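Local coordinates for BF1531-like N-terminal domain-containing protein (Bacteroides fragilis, PDB 3SLR) that is of unknown function, binds magnesium, and pairs an FkbH-type N-terminal domain with a phosphatase-like domain that may act on ester bonds, at residues E8-T13 with L36-K41; A26-T31 with E52-E57; Q60-I65 with D106-F111; P77-I82 with R122-N127. All coordinates share one frame; numbering follows the deposited sequence.

Interaction 1 (E8-T13 with L36-K41)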
# COMPACT_ATOMS: atom_id res chain seq x y z
N GLU A 8 -4.73 -9.56 -16.52
CA GLU A 8 -3.91 -8.48 -17.07
C GLU A 8 -2.45 -8.64 -16.67
O GLU A 8 -1.54 -8.41 -17.48
CB GLU A 8 -4.42 -7.13 -16.59
CG GLU A 8 -5.81 -6.78 -17.09
CD GLU A 8 -6.34 -5.49 -16.48
OE1 GLU A 8 -6.35 -5.39 -15.24
OE2 GLU A 8 -6.73 -4.58 -17.24
N LEU A 9 -2.22 -9.02 -15.42
CA LEU A 9 -0.85 -9.23 -14.93
C LEU A 9 -0.15 -10.34 -15.71
O LEU A 9 1.00 -10.19 -16.13
CB LEU A 9 -0.85 -9.54 -13.43
CG LEU A 9 -1.33 -8.39 -12.54
CD1 LEU A 9 -1.22 -8.79 -11.06
CD2 LEU A 9 -0.51 -7.13 -12.81
N LYS A 10 -0.85 -11.45 -15.92
CA LYS A 10 -0.27 -12.57 -16.66
C LYS A 10 0.01 -12.18 -18.12
O LYS A 10 1.06 -12.53 -18.67
CB LYS A 10 -1.19 -13.78 -16.60
CG LYS A 10 -0.66 -15.00 -17.35
CD LYS A 10 -1.53 -16.21 -17.07
CE LYS A 10 -0.97 -17.46 -17.72
NZ LYS A 10 -1.83 -18.63 -17.40
N ARG A 11 -0.93 -11.46 -18.73
CA ARG A 11 -0.74 -10.97 -20.09
C ARG A 11 0.50 -10.09 -20.19
O ARG A 11 1.24 -10.16 -21.17
CB ARG A 11 -1.97 -10.18 -20.55
CG ARG A 11 -1.87 -9.61 -21.95
CD ARG A 11 -3.05 -8.69 -22.23
NE ARG A 11 -3.02 -7.48 -21.39
CZ ARG A 11 -4.10 -6.78 -21.03
NH1 ARG A 11 -5.30 -7.16 -21.43
NH2 ARG A 11 -3.97 -5.70 -20.27
N ALA A 12 0.72 -9.25 -19.18
CA ALA A 12 1.89 -8.37 -19.19
C ALA A 12 3.21 -9.13 -19.18
O ALA A 12 4.23 -8.63 -19.67
CB ALA A 12 1.82 -7.36 -18.03
N THR A 13 3.22 -10.34 -18.63
CA THR A 13 4.47 -11.11 -18.56
C THR A 13 4.94 -11.52 -19.96
O THR A 13 6.07 -11.98 -20.13
CB THR A 13 4.39 -12.36 -17.65
OG1 THR A 13 3.52 -13.34 -18.23
CG2 THR A 13 3.89 -11.99 -16.26
N LEU A 36 1.39 -16.28 -7.58
CA LEU A 36 1.92 -15.06 -6.97
C LEU A 36 3.17 -14.60 -7.72
O LEU A 36 3.37 -13.40 -7.94
CB LEU A 36 2.24 -15.29 -5.49
CG LEU A 36 2.81 -14.11 -4.68
CD1 LEU A 36 1.88 -12.91 -4.72
CD2 LEU A 36 3.10 -14.54 -3.25
N ALA A 37 4.00 -15.55 -8.14
CA ALA A 37 5.17 -15.23 -8.96
C ALA A 37 4.78 -14.53 -10.26
O ALA A 37 5.35 -13.49 -10.62
CB ALA A 37 5.98 -16.48 -9.25
N THR A 38 3.81 -15.11 -10.96
CA THR A 38 3.32 -14.51 -12.20
C THR A 38 2.79 -13.10 -11.95
O THR A 38 3.11 -12.16 -12.67
CB THR A 38 2.22 -15.38 -12.82
OG1 THR A 38 2.78 -16.63 -13.22
CG2 THR A 38 1.64 -14.69 -14.04
N ALA A 39 1.97 -12.96 -10.91
CA ALA A 39 1.40 -11.67 -10.56
C ALA A 39 2.46 -10.62 -10.25
O ALA A 39 2.39 -9.50 -10.74
CB ALA A 39 0.43 -11.81 -9.39
N ILE A 40 3.44 -10.98 -9.44
CA ILE A 40 4.54 -10.05 -9.14
C ILE A 40 5.33 -9.64 -10.39
O ILE A 40 5.66 -8.47 -10.58
CB ILE A 40 5.50 -10.63 -8.09
CG1 ILE A 40 4.81 -10.62 -6.72
CG2 ILE A 40 6.81 -9.82 -8.05
CD1 ILE A 40 5.53 -11.40 -5.64
N LYS A 41 5.63 -10.62 -11.23
CA LYS A 41 6.41 -10.36 -12.43
C LYS A 41 5.65 -9.43 -13.38
O LYS A 41 6.19 -8.44 -13.87
CB LYS A 41 6.79 -11.68 -13.11
CG LYS A 41 7.64 -11.51 -14.36
CD LYS A 41 8.16 -12.87 -14.84
CE LYS A 41 9.08 -12.71 -16.04
NZ LYS A 41 8.37 -12.02 -17.15
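T13 turns OG1 into the position between its backbone N and carbonyl carbon (chi1 69°), which sends CG2 out to meet T38, whose own CG2 lies anti to the backbone N. The two side chains cross at about a right angle, with T13 CG2 3.7 Å from T38 O and 4.2 Å from T38 CG2. The T38 methyl also touches the base of K10, 3.9 Å from K10 CB, before the extended lysine chain leads away. T13 is held in this pose from its own side: OG1 donates to K10 O at 2.6 Å, in the carbonyl plane and on a lone pair, and T13 N bonds to the same oxygen at 3.1 Å. K41 runs extended until its last torsion bends it (chi4 -57°), bringing NZ to 3.8 Å from T13 O, near but longer than a hydrogen bond. Further inside, L9 CD1 rests 3.8 Å from A39 CB, an apolar contact between two buried residues. L9 and A39 both also touch S207 of helix 203-217, while A37 and I40 turn to L53 of strand 50-55; helix 34-46 therefore lies between the N-terminal helix 6-12 and the parallel sheet.

Interaction 2 (A26-T31 with E52-E57)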
# COMPACT_ATOMS: atom_id res chain seq x y z
N ALA A 26 13.88 -12.82 -6.00
CA ALA A 26 13.66 -14.18 -5.50
C ALA A 26 12.36 -14.22 -4.68
O ALA A 26 12.08 -13.31 -3.90
CB ALA A 26 14.83 -14.64 -4.64
N LEU A 27 11.58 -15.28 -4.86
CA LEU A 27 10.36 -15.46 -4.09
C LEU A 27 10.38 -16.84 -3.46
O LEU A 27 10.54 -17.85 -4.15
CB LEU A 27 9.14 -15.32 -5.00
CG LEU A 27 7.78 -15.66 -4.39
CD1 LEU A 27 7.41 -14.69 -3.26
CD2 LEU A 27 6.72 -15.66 -5.48
N LEU A 28 10.22 -16.88 -2.13
CA LEU A 28 10.23 -18.15 -1.40
C LEU A 28 9.06 -18.16 -0.42
O LEU A 28 8.90 -17.23 0.38
CB LEU A 28 11.54 -18.31 -0.62
CG LEU A 28 12.85 -18.11 -1.40
CD1 LEU A 28 13.24 -16.63 -1.40
CD2 LEU A 28 13.97 -18.92 -0.78
N GLY A 29 8.24 -19.20 -0.47
CA GLY A 29 7.06 -19.26 0.38
C GLY A 29 6.77 -20.65 0.91
O GLY A 29 7.35 -21.63 0.42
N ASP A 30 5.90 -20.74 1.91
CA ASP A 30 5.51 -22.04 2.45
C ASP A 30 4.12 -22.49 1.99
O ASP A 30 3.57 -23.48 2.48
CB ASP A 30 5.65 -22.10 3.99
CG ASP A 30 4.80 -21.06 4.73
OD1 ASP A 30 3.80 -20.56 4.19
OD2 ASP A 30 5.14 -20.77 5.89
N THR A 31 3.56 -21.76 1.03
CA THR A 31 2.38 -22.22 0.30
C THR A 31 2.73 -22.19 -1.19
O THR A 31 3.84 -21.81 -1.55
CB THR A 31 1.12 -21.38 0.60
OG1 THR A 31 1.34 -19.99 0.26
CG2 THR A 31 0.75 -21.51 2.07
N GLU A 52 13.20 -10.39 -13.41
CA GLU A 52 13.63 -11.77 -13.54
C GLU A 52 13.28 -12.46 -12.22
O GLU A 52 13.91 -12.20 -11.19
CB GLU A 52 15.14 -11.88 -13.82
CG GLU A 52 15.61 -13.33 -13.96
CD GLU A 52 17.12 -13.47 -14.13
OE1 GLU A 52 17.63 -14.62 -14.08
OE2 GLU A 52 17.81 -12.44 -14.32
N LEU A 53 12.28 -13.32 -12.26
CA LEU A 53 11.75 -13.89 -11.02
C LEU A 53 12.14 -15.35 -10.80
O LEU A 53 11.73 -16.23 -11.55
CB LEU A 53 10.23 -13.73 -10.99
CG LEU A 53 9.63 -13.77 -9.58
CD1 LEU A 53 8.50 -12.79 -9.47
CD2 LEU A 53 9.19 -15.20 -9.25
N TRP A 54 12.96 -15.58 -9.78
CA TRP A 54 13.32 -16.94 -9.37
C TRP A 54 12.41 -17.37 -8.22
O TRP A 54 12.25 -16.65 -7.24
CB TRP A 54 14.78 -17.02 -8.94
CG TRP A 54 15.18 -18.37 -8.42
CD1 TRP A 54 15.61 -19.44 -9.17
CD2 TRP A 54 15.20 -18.80 -7.05
NE1 TRP A 54 15.89 -20.50 -8.35
CE2 TRP A 54 15.65 -20.14 -7.05
CE3 TRP A 54 14.89 -18.19 -5.83
CZ2 TRP A 54 15.79 -20.88 -5.87
CZ3 TRP A 54 15.03 -18.92 -4.66
CH2 TRP A 54 15.47 -20.25 -4.69
N GLU A 55 11.83 -18.55 -8.35
CA GLU A 55 10.91 -19.10 -7.36
C GLU A 55 11.58 -20.30 -6.72
O GLU A 55 12.02 -21.22 -7.43
CB GLU A 55 9.66 -19.59 -8.08
CG GLU A 55 8.35 -19.07 -7.59
CD GLU A 55 7.19 -19.78 -8.26
OE1 GLU A 55 6.37 -20.39 -7.54
OE2 GLU A 55 7.11 -19.75 -9.52
N ALA A 56 11.66 -20.31 -5.40
CA ALA A 56 12.13 -21.49 -4.70
C ALA A 56 11.09 -22.58 -4.85
O ALA A 56 9.91 -22.29 -5.06
CB ALA A 56 12.36 -21.19 -3.22
N GLU A 57 11.54 -23.83 -4.77
CA GLU A 57 10.61 -24.94 -4.79
C GLU A 57 9.68 -24.86 -3.59
O GLU A 57 9.98 -24.18 -2.61
CB GLU A 57 11.37 -26.27 -4.77
CG GLU A 57 12.31 -26.43 -5.95
CD GLU A 57 11.61 -26.27 -7.28
OE1 GLU A 57 10.48 -26.78 -7.44
OE2 GLU A 57 12.18 -25.62 -8.18
O HOH W 1 9.87 -22.14 -0.85
O HOH W 2 8.16 -20.75 -3.19
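A26-L28 runs alongside W54-A56 in parallel register, the two short strand axes inclined by 27°, within a beta-alpha-beta crossover: strand 22-29, helix 34-46, strand 50-55. Strand 50-55 is the outermost strand on this side of a five-stranded parallel sheet with order 2-1-3-4-5, a flavodoxin-like topology. L27 is gripped at both backbone ends. Its N donates to W54 O at 2.8 Å, and its O accepts from A56 N at 3.0 Å, the latter bond nearly straight (168° at the hydrogen). Side chains then part to the two faces. With CG anti to its backbone N (chi1 176°), W54 carries its indole along the face shared with A26 and L28: A26 CB meets the ring edge, 3.7 Å from W54 CE3, and L28 CG comes in obliquely at 4.0 Å from W54 CZ3. L28 CG also packs on the small A56 side chain, 3.6 Å from A56 CB, and the F75 ring meets that of W54. L27, L53 and E55 occupy the other face, where helix 34-46 covers L53 and E55, and E55 OE1 bonds to T33 OG1. Past the last direct backbone bond the strands separate and water takes over. One water accepts from G29 N at 3.1 Å and donates to A56 O at 3.0 Å; a second donates to G29 O and, at 2.7 Å, to E57 O.

Interaction 3 (Q60-I65 with D106-F111)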
# COMPACT_ATOMS: atom_id res chain seq x y z
N GLN A 60 10.45 -24.39 0.81
CA GLN A 60 11.89 -24.52 1.03
C GLN A 60 12.52 -23.21 1.50
O GLN A 60 13.68 -22.93 1.20
CB GLN A 60 12.60 -25.01 -0.24
CG GLN A 60 12.23 -26.43 -0.63
CD GLN A 60 13.18 -27.01 -1.67
OE1 GLN A 60 14.14 -26.36 -2.07
NE2 GLN A 60 12.91 -28.24 -2.10
N VAL A 61 11.76 -22.42 2.26
CA VAL A 61 12.26 -21.13 2.71
C VAL A 61 13.52 -21.31 3.55
O VAL A 61 14.58 -20.81 3.21
CB VAL A 61 11.21 -20.36 3.52
CG1 VAL A 61 11.81 -19.09 4.10
CG2 VAL A 61 10.01 -20.03 2.65
N GLU A 62 13.39 -22.04 4.66
CA GLU A 62 14.52 -22.24 5.56
C GLU A 62 15.64 -23.01 4.86
O GLU A 62 16.81 -22.66 4.99
CB GLU A 62 14.06 -22.96 6.82
CG GLU A 62 13.05 -22.18 7.67
CD GLU A 62 11.64 -22.20 7.08
OE1 GLU A 62 11.33 -23.09 6.26
OE2 GLU A 62 10.84 -21.31 7.45
N ARG A 63 15.27 -24.04 4.12
CA ARG A 63 16.23 -24.87 3.40
C ARG A 63 17.16 -24.03 2.54
O ARG A 63 18.38 -24.18 2.58
CB ARG A 63 15.48 -25.90 2.55
CG ARG A 63 16.23 -26.39 1.31
CD ARG A 63 17.25 -27.46 1.65
NE ARG A 63 17.96 -27.92 0.45
CZ ARG A 63 18.76 -28.98 0.42
NH1 ARG A 63 18.94 -29.71 1.51
NH2 ARG A 63 19.36 -29.32 -0.71
N GLN A 64 16.58 -23.12 1.76
CA GLN A 64 17.35 -22.30 0.83
C GLN A 64 18.19 -21.24 1.53
O GLN A 64 19.33 -20.98 1.15
CB GLN A 64 16.42 -21.64 -0.19
CG GLN A 64 15.86 -22.61 -1.22
CD GLN A 64 16.92 -23.11 -2.18
OE1 GLN A 64 17.61 -22.33 -2.83
NE2 GLN A 64 17.06 -24.43 -2.28
N ILE A 65 17.61 -20.61 2.55
CA ILE A 65 18.30 -19.54 3.27
C ILE A 65 19.45 -20.08 4.13
O ILE A 65 20.48 -19.43 4.29
CB ILE A 65 17.31 -18.70 4.12
CG1 ILE A 65 16.26 -18.02 3.23
CG2 ILE A 65 18.04 -17.65 4.95
CD1 ILE A 65 16.85 -17.07 2.19
N ASP A 106 9.32 -16.22 19.08
CA ASP A 106 10.77 -16.08 19.25
C ASP A 106 11.56 -16.85 18.19
O ASP A 106 12.52 -16.33 17.62
CB ASP A 106 11.21 -16.53 20.64
CG ASP A 106 10.78 -15.56 21.74
OD1 ASP A 106 10.59 -14.36 21.44
OD2 ASP A 106 10.64 -16.00 22.90
N ASP A 107 11.17 -18.08 17.92
CA ASP A 107 11.88 -18.89 16.94
C ASP A 107 11.79 -18.30 15.53
O ASP A 107 12.77 -18.28 14.78
CB ASP A 107 11.35 -20.33 16.93
CG ASP A 107 11.75 -21.12 18.17
OD1 ASP A 107 12.63 -20.66 18.94
OD2 ASP A 107 11.19 -22.21 18.38
N ARG A 108 10.59 -17.85 15.17
CA ARG A 108 10.36 -17.28 13.85
C ARG A 108 11.17 -15.98 13.75
O ARG A 108 11.83 -15.73 12.74
CB ARG A 108 8.86 -17.03 13.64
CG ARG A 108 8.47 -16.39 12.30
CD ARG A 108 9.05 -17.15 11.10
NE ARG A 108 8.82 -18.60 11.09
CZ ARG A 108 7.79 -19.22 10.51
NH1 ARG A 108 6.83 -18.52 9.92
NH2 ARG A 108 7.69 -20.54 10.55
N LEU A 109 11.14 -15.19 14.82
CA LEU A 109 11.90 -13.94 14.86
C LEU A 109 13.40 -14.21 14.72
O LEU A 109 14.10 -13.48 14.04
CB LEU A 109 11.60 -13.15 16.13
CG LEU A 109 10.21 -12.53 16.22
CD1 LEU A 109 9.91 -12.13 17.65
CD2 LEU A 109 10.13 -11.31 15.30
N ASP A 110 13.88 -15.27 15.36
CA ASP A 110 15.28 -15.66 15.20
C ASP A 110 15.61 -15.95 13.74
O ASP A 110 16.66 -15.54 13.23
CB ASP A 110 15.63 -16.87 16.08
CG ASP A 110 15.78 -16.51 17.55
OD1 ASP A 110 15.90 -15.31 17.87
OD2 ASP A 110 15.80 -17.45 18.39
N PHE A 111 14.71 -16.66 13.05
CA PHE A 111 14.97 -16.97 11.65
C PHE A 111 15.00 -15.69 10.82
O PHE A 111 15.85 -15.52 9.94
CB PHE A 111 13.93 -17.92 11.06
CG PHE A 111 14.12 -18.14 9.59
CD1 PHE A 111 15.16 -18.93 9.13
CD2 PHE A 111 13.31 -17.50 8.67
CE1 PHE A 111 15.38 -19.11 7.77
CE2 PHE A 111 13.52 -17.67 7.30
CZ PHE A 111 14.55 -18.48 6.85
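F111 and E62 account for most of the buried surface here, with I65 next. The helices themselves stay well apart: the axes of 61-65 and 106-111 come no closer than 13.0 Å, at an angle of 36°, and even the nearest CA atoms, those of E62 and F111, are 8.1 Å apart. A single aromatic ring spans the gap. F111 holds CG anti to its backbone N (chi1 175°), so that the ring projects from helix 104-118 straight at the first turn of helix 61-66. E62 bends at its second torsion (chi2 76°) and lays its aliphatic part across the ring at about a right angle; CG sits over one face, 4.1 Å from the F111 ring centroid and not far off the normal, a CH-pi contact. The far end of the ring is taken up by branched side chains. I65 CB lies 3.9 Å from F111 CZ, and V61 CG1 comes obliquely to 3.9 Å from F111 CE2. The charged ends do not close the contact. E62 OE2 is 4.5 Å from R108 NH2 and well out of the guanidinium plane, so attraction between the charges is probably all that links them. Each has its own bond instead: E62 OE2 with H84 NE2, and R108 NH1 with Y128 OH. V61 also touches L28 of strand 22-29, I65 touches Y72 of helix 71-75, and R108 and L109 both pack on L154 of helix 147-164, so the ring of F111 bridges two helices flanked by others beside the sheet.

Interaction 4 (P77-I82 with R122-N127)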
# COMPACT_ATOMS: atom_id res chain seq x y z
N PRO A 77 19.91 -12.38 -5.81
CA PRO A 77 18.77 -11.50 -6.08
C PRO A 77 19.01 -10.06 -5.64
O PRO A 77 19.77 -9.79 -4.70
CB PRO A 77 17.64 -12.13 -5.25
CG PRO A 77 18.36 -12.83 -4.12
CD PRO A 77 19.62 -13.36 -4.75
N ASP A 78 18.35 -9.13 -6.33
CA ASP A 78 18.27 -7.74 -5.91
C ASP A 78 17.23 -7.59 -4.80
O ASP A 78 17.40 -6.77 -3.89
CB ASP A 78 17.90 -6.86 -7.09
CG ASP A 78 18.95 -6.87 -8.18
OD1 ASP A 78 20.13 -6.63 -7.86
OD2 ASP A 78 18.59 -7.13 -9.35
N TYR A 79 16.16 -8.37 -4.89
CA TYR A 79 15.12 -8.40 -3.85
C TYR A 79 14.80 -9.83 -3.50
O TYR A 79 14.79 -10.70 -4.37
CB TYR A 79 13.85 -7.69 -4.32
CG TYR A 79 14.05 -6.21 -4.49
CD1 TYR A 79 14.54 -5.70 -5.68
CD2 TYR A 79 13.78 -5.33 -3.46
CE1 TYR A 79 14.74 -4.33 -5.84
CE2 TYR A 79 13.99 -3.97 -3.60
CZ TYR A 79 14.46 -3.48 -4.80
OH TYR A 79 14.66 -2.12 -4.94
N THR A 80 14.53 -10.08 -2.22
CA THR A 80 14.14 -11.40 -1.73
C THR A 80 12.79 -11.26 -1.03
O THR A 80 12.68 -10.59 -0.01
CB THR A 80 15.18 -11.96 -0.73
OG1 THR A 80 16.41 -12.22 -1.43
CG2 THR A 80 14.70 -13.27 -0.11
N ILE A 81 11.77 -11.87 -1.60
CA ILE A 81 10.44 -11.81 -1.04
C ILE A 81 10.17 -13.13 -0.33
O ILE A 81 10.24 -14.21 -0.94
CB ILE A 81 9.38 -11.61 -2.14
CG1 ILE A 81 9.67 -10.33 -2.93
CG2 ILE A 81 7.97 -11.59 -1.53
CD1 ILE A 81 8.84 -10.21 -4.17
N ILE A 82 9.88 -13.05 0.96
CA ILE A 82 9.55 -14.24 1.75
C ILE A 82 8.07 -14.21 2.09
O ILE A 82 7.56 -13.21 2.62
CB ILE A 82 10.34 -14.27 3.09
CG1 ILE A 82 11.85 -14.09 2.85
CG2 ILE A 82 10.02 -15.55 3.88
CD1 ILE A 82 12.52 -15.25 2.15
N ARG A 122 17.83 -6.58 -0.75
CA ARG A 122 16.77 -6.15 0.15
C ARG A 122 15.76 -7.27 0.35
O ARG A 122 15.49 -8.04 -0.57
CB ARG A 122 16.07 -4.90 -0.39
CG ARG A 122 16.81 -3.60 -0.14
CD ARG A 122 17.60 -3.17 -1.35
NE ARG A 122 18.13 -1.82 -1.18
CZ ARG A 122 18.65 -1.09 -2.16
NH1 ARG A 122 18.71 -1.58 -3.40
NH2 ARG A 122 19.10 0.13 -1.91
N VAL A 123 15.22 -7.37 1.55
CA VAL A 123 14.23 -8.38 1.86
C VAL A 123 12.87 -7.73 1.99
O VAL A 123 12.74 -6.69 2.61
CB VAL A 123 14.57 -9.11 3.18
CG1 VAL A 123 13.42 -10.00 3.64
CG2 VAL A 123 15.85 -9.91 3.01
N ILE A 124 11.87 -8.33 1.35
CA ILE A 124 10.48 -7.92 1.55
C ILE A 124 9.74 -9.09 2.20
O ILE A 124 9.73 -10.21 1.66
CB ILE A 124 9.81 -7.52 0.23
CG1 ILE A 124 10.55 -6.34 -0.40
CG2 ILE A 124 8.36 -7.14 0.49
CD1 ILE A 124 10.13 -6.05 -1.82
N TYR A 125 9.14 -8.84 3.35
CA TYR A 125 8.63 -9.91 4.19
C TYR A 125 7.17 -9.63 4.52
O TYR A 125 6.85 -8.60 5.12
CB TYR A 125 9.46 -10.00 5.47
CG TYR A 125 9.19 -11.24 6.31
CD1 TYR A 125 8.15 -11.27 7.22
CD2 TYR A 125 10.00 -12.37 6.20
CE1 TYR A 125 7.90 -12.40 7.98
CE2 TYR A 125 9.75 -13.51 6.96
CZ TYR A 125 8.70 -13.52 7.84
OH TYR A 125 8.45 -14.63 8.60
N TYR A 126 6.27 -10.53 4.10
CA TYR A 126 4.85 -10.38 4.43
C TYR A 126 4.62 -10.67 5.90
O TYR A 126 5.01 -11.72 6.38
CB TYR A 126 3.97 -11.32 3.59
CG TYR A 126 4.08 -11.10 2.10
CD1 TYR A 126 4.71 -12.03 1.29
CD2 TYR A 126 3.57 -9.94 1.51
CE1 TYR A 126 4.83 -11.82 -0.08
CE2 TYR A 126 3.69 -9.73 0.14
CZ TYR A 126 4.32 -10.67 -0.65
OH TYR A 126 4.44 -10.46 -2.01
N ASN A 127 4.00 -9.74 6.63
CA ASN A 127 3.63 -10.02 8.00
C ASN A 127 2.35 -10.86 8.05
O ASN A 127 1.89 -11.35 7.01
CB ASN A 127 3.54 -8.75 8.87
CG ASN A 127 2.45 -7.79 8.41
OD1 ASN A 127 1.74 -8.05 7.43
ND2 ASN A 127 2.32 -6.66 9.13
O HOH W 3 18.70 -4.36 -4.17
O HOH W 4 6.38 -13.71 5.18
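I82 fits its branched side chain between V123 and Y125: CB lies 3.7 Å from Y125 CD2, meeting the ring obliquely, while CG1 points to the V123 side and makes a looser contact. On the other face the next knob is I81. Its CG2, anti to the backbone N, presses to 3.5 Å from Y126 CE1, and the Y126 ring reaches across toward strand 79-83 to meet it obliquely, with its OH bonded to T210 OG1. The third fit involves Y79, whose CD2 enters the hollow between R122 and I124, two residues on one face of the strand, the ring meeting both obliquely; it stands 3.9 Å from R122 CB and 4.1 Å from I124 CD1. Beyond this, the Y79 ring and the R122 guanidinium lie within 18° of parallel, and Y79 OH bonds to Q218 NE2. These strands, 79-83 and 122-126, are the middle and fourth of the five-stranded parallel sheet, as in the SGNH-hydrolase-like fold to which the family is assigned, and their register keeps each pair level. T80 N donates to R122 O at 2.8 Å, T80 O accepts from I124 N, and I82 N donates to I124 O at 2.9 Å. The ladder slackens at its end, where Y126 N to I82 O is a weak bond of 3.3 Å. The two faces are filled from different sides: helix 203-217 packs on Y79, I81, I124 and Y126, and helix 104-118 on I82, V123 and Y125. A water that donates to both I82 O and Y126 O lies 3.4 Å above the centre of the Y125 ring.

How the interactions relate
Interactions 2 and 4 belong to one sheet, since strands 22-29 and 79-83 are neighbours in it and A26 pairs with Y79 and I81. Both rest on backbone hydrogen bonds, but interaction 4 lies in the buried middle, while interaction 2 includes an outermost strand and hands over to water at its end. Interactions 1 and 3 join helices, with methyls and ring carbons in place of a backbone ladder, and both reach the surface. They sit about 27 Å apart between centres and do not touch. I40 of the helix in interaction 1 reaches I81 on one face of the sheet; V61 of interaction 3 reaches I82 on the other.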